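Long-range contact in L-rhamnonate dehydratase (Gibberella zeae, PDB 2P0I), which probably catalyses the dehydration of L-rhamnonate, as a member of the enolase superfamily: residues 248-253 with 269-274. Residues are numbered along the deposited sequence; the frame is centred on the assembly and turned at random.
Sequences EECLSP and VKFTTG
Cys250 meets the phenyl ring of Phe271 at its edge: SG lies 4.1 Å from Phe271 CD1 and close to the ring plane, 81° off the ring normal, a sulfur-aromatic contact in which neither ring face is covered by the thiol. In the carboxylate of Glu249, OE1 accepts a bond from a water that in turn accepts a weak bond from Gly274 N, and OE1 is also hydrogen-bonded to His276 ND1. A bend at chi2 (-143°) turns this chain across Thr273 at about a right angle, with Glu249 CG 3.8 Å from Thr273 OG1. Glu248 and Thr272 stand on the same face of the sheet, joined in a parallel bridge. With CG anti to the backbone N (chi1 -180°), the extended Glu248 chain runs past the threonine hydroxyl, its CG 3.4 Å from Thr272 OG1. Both polar ends have other partners: Lys185 forms a salt bridge with Glu248 OE2, and Gln296 bonds Thr272 OG1. Just beyond the bridge, Glu249 N donates to Thr272 O at 2.9 Å. Thr272 O also accepts from a water 2.7 Å away, which in turn accepts from Cys250 N, extending the pairing after the chains part. Another water links Leu251 O to Thr273 OG1. Strands 247-248 and 271-273 are neighbours in the parallel sheet of the C-terminal TIM-barrel-like domain, flanked by strands 219-222 and 294-295. Helix 258-265 makes the crossover between them, packing with helix 229-238 against Leu251 and Phe271.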
ATOM      1  N   GLU A 248     -23.741   9.224 -13.409  1.00 29.48           N
ATOM      2  CA  GLU A 248     -23.324  10.519 -12.924  1.00 28.76           C
ATOM      3  C   GLU A 248     -23.766  10.723 -11.485  1.00 35.51           C
ATOM      4  O   GLU A 248     -24.927  10.493 -11.166  1.00 27.55           O
ATOM      5  CB  GLU A 248     -23.940  11.595 -13.807  1.00 30.93           C
ATOM      6  CG  GLU A 248     -23.587  13.001 -13.414  1.00 21.52           C
ATOM      7  CD  GLU A 248     -23.956  14.016 -14.488  1.00 40.05           C
ATOM      8  OE1 GLU A 248     -23.701  13.751 -15.683  1.00 30.89           O
ATOM      9  OE2 GLU A 248     -24.486  15.086 -14.135  1.00 52.72           O
ATOM     10  N   GLU A 249     -22.833  11.157 -10.635  1.00 22.16           N
ATOM     11  CA  GLU A 249     -23.110  11.560  -9.251  1.00 24.33           C
ATOM     12  C   GLU A 249     -23.842  10.513  -8.436  1.00 31.83           C
ATOM     13  O   GLU A 249     -24.846  10.823  -7.790  1.00 37.29           O
ATOM     14  CB  GLU A 249     -23.889  12.882  -9.200  1.00 22.94           C
ATOM     15  CG  GLU A 249     -23.021  14.103  -9.316  1.00 38.25           C
ATOM     16  CD  GLU A 249     -23.500  15.245  -8.449  1.00 54.12           C
ATOM     17  OE1 GLU A 249     -22.773  15.602  -7.500  1.00 49.79           O
ATOM     18  OE2 GLU A 249     -24.597  15.790  -8.714  1.00 38.45           O
ATOM     19  N   CYS A 250     -23.360   9.275  -8.474  1.00 24.42           N
ATOM     20  CA  CYS A 250     -24.033   8.193  -7.756  1.00 21.41           C
ATOM     21  C   CYS A 250     -24.037   8.397  -6.255  1.00 31.79           C
ATOM     22  O   CYS A 250     -25.023   8.115  -5.597  1.00 33.19           O
ATOM     23  CB  CYS A 250     -23.420   6.849  -8.100  1.00 19.01           C
ATOM     24  SG  CYS A 250     -23.683   6.348  -9.818  1.00 31.67           S
ATOM     25  N   LEU A 251     -22.936   8.911  -5.722  1.00 17.44           N
ATOM     26  CA  LEU A 251     -22.776   9.030  -4.277  1.00 31.28           C
ATOM     27  C   LEU A 251     -22.844  10.477  -3.852  1.00 24.42           C
ATOM     28  O   LEU A 251     -22.658  11.375  -4.675  1.00 35.70           O
ATOM     29  CB  LEU A 251     -21.430   8.456  -3.841  1.00 21.62           C
ATOM     30  CG  LEU A 251     -21.053   7.049  -4.271  1.00 23.48           C
ATOM     31  CD1 LEU A 251     -19.607   6.888  -3.990  1.00 16.64           C
ATOM     32  CD2 LEU A 251     -21.821   6.048  -3.470  1.00 15.60           C
ATOM     33  N   SER A 252     -23.086  10.698  -2.560  1.00 35.10           N
ATOM     34  CA  SER A 252     -22.839  11.998  -1.933  1.00 28.06           C
ATOM     35  C   SER A 252     -21.425  12.478  -2.259  1.00 24.22           C
ATOM     36  O   SER A 252     -20.503  11.662  -2.336  1.00 27.75           O
ATOM     37  CB  SER A 252     -23.031  11.899  -0.422  1.00 25.34           C
ATOM     38  OG  SER A 252     -22.542  13.056   0.240  1.00 38.41           O
ATOM     39  N   PRO A 253     -21.244  13.800  -2.457  1.00 29.51           N
ATOM     40  CA  PRO A 253     -19.884  14.332  -2.613  1.00 26.79           C
ATOM     41  C   PRO A 253     -19.025  14.195  -1.347  1.00 33.22           C
ATOM     42  O   PRO A 253     -17.811  14.364  -1.410  1.00 37.16           O
ATOM     43  CB  PRO A 253     -20.117  15.813  -2.972  1.00 25.15           C
ATOM     44  CG  PRO A 253     -21.561  15.935  -3.320  1.00 33.41           C
ATOM     45  CD  PRO A 253     -22.259  14.869  -2.550  1.00 31.80           C
ATOM     46  N   VAL A 269     -17.257   0.004 -16.364  1.00 24.65           N
ATOM     47  CA  VAL A 269     -18.358   0.967 -16.384  1.00 22.81           C
ATOM     48  C   VAL A 269     -17.838   2.353 -16.015  1.00 29.36           C
ATOM     49  O   VAL A 269     -16.997   2.479 -15.128  1.00 26.15           O
ATOM     50  CB  VAL A 269     -19.521   0.510 -15.456  1.00 26.21           C
ATOM     51  CG1 VAL A 269     -20.648   1.517 -15.439  1.00 26.53           C
ATOM     52  CG2 VAL A 269     -20.069  -0.854 -15.912  1.00 23.41           C
ATOM     53  N   LYS A 270     -18.334   3.372 -16.713  1.00 27.62           N
ATOM     54  CA  LYS A 270     -17.925   4.756 -16.535  1.00 24.59           C
ATOM     55  C   LYS A 270     -18.764   5.465 -15.470  1.00 29.12           C
ATOM     56  O   LYS A 270     -19.983   5.339 -15.441  1.00 26.63           O
ATOM     57  CB  LYS A 270     -18.020   5.514 -17.869  1.00 23.78           C
ATOM     58  CG  LYS A 270     -16.813   5.316 -18.770  1.00 35.74           C
ATOM     59  CD  LYS A 270     -17.197   5.103 -20.208  1.00 44.41           C
ATOM     60  CE  LYS A 270     -17.096   6.388 -20.984  1.00 29.76           C
ATOM     61  NZ  LYS A 270     -17.352   6.156 -22.434  1.00 68.15           N
ATOM     62  N   PHE A 271     -18.087   6.215 -14.603  1.00 23.15           N
ATOM     63  CA  PHE A 271     -18.708   6.922 -13.488  1.00 20.12           C
ATOM     64  C   PHE A 271     -18.155   8.335 -13.468  1.00 31.84           C
ATOM     65  O   PHE A 271     -16.987   8.558 -13.789  1.00 23.59           O
ATOM     66  CB  PHE A 271     -18.411   6.220 -12.163  1.00 20.07           C
ATOM     67  CG  PHE A 271     -19.066   4.879 -12.038  1.00 22.53           C
ATOM     68  CD1 PHE A 271     -20.412   4.778 -11.674  1.00 29.68           C
ATOM     69  CD2 PHE A 271     -18.359   3.716 -12.327  1.00 23.19           C
ATOM     70  CE1 PHE A 271     -21.040   3.534 -11.599  1.00 24.96           C
ATOM     71  CE2 PHE A 271     -18.973   2.470 -12.246  1.00 34.52           C
ATOM     72  CZ  PHE A 271     -20.317   2.377 -11.878  1.00 24.48           C
ATOM     73  N   THR A 272     -19.010   9.298 -13.145  1.00 30.51           N
ATOM     74  CA  THR A 272     -18.625  10.709 -13.178  1.00 23.45           C
ATOM     75  C   THR A 272     -19.137  11.400 -11.916  1.00 25.10           C
ATOM     76  O   THR A 272     -20.060  10.915 -11.267  1.00 26.96           O
ATOM     77  CB  THR A 272     -19.172  11.453 -14.430  1.00 28.11           C
ATOM     78  OG1 THR A 272     -20.531  11.820 -14.210  1.00 31.76           O
ATOM     79  CG2 THR A 272     -19.097  10.605 -15.694  1.00 27.68           C
ATOM     80  N   THR A 273     -18.526  12.525 -11.568  1.00 27.56           N
ATOM     81  CA  THR A 273     -19.018  13.345 -10.469  1.00 30.71           C
ATOM     82  C   THR A 273     -18.443  14.745 -10.572  1.00 24.97           C
ATOM     83  O   THR A 273     -17.669  15.047 -11.483  1.00 25.10           O
ATOM     84  CB  THR A 273     -18.750  12.688  -9.063  1.00 21.41           C
ATOM     85  OG1 THR A 273     -19.568  13.314  -8.065  1.00 30.26           O
ATOM     86  CG2 THR A 273     -17.302  12.762  -8.665  1.00 35.83           C
ATOM     87  N   GLY A 274     -18.817  15.604  -9.638  1.00 32.39           N
ATOM     88  CA  GLY A 274     -18.040  16.804  -9.397  1.00 25.51           C
ATOM     89  C   GLY A 274     -18.837  18.079  -9.535  1.00 29.80           C
ATOM     90  O   GLY A 274     -18.295  19.145  -9.325  1.00 20.75           O
TER
HETATM   91  O   HOH W   1     -20.352  16.339  -6.931  1.00 37.95           O
HETATM   92  O   HOH W   2     -21.108   8.536 -10.377  1.00 25.00           O
HETATM   93  O   HOH W   3     -20.731  11.684  -6.353  1.00 31.25           O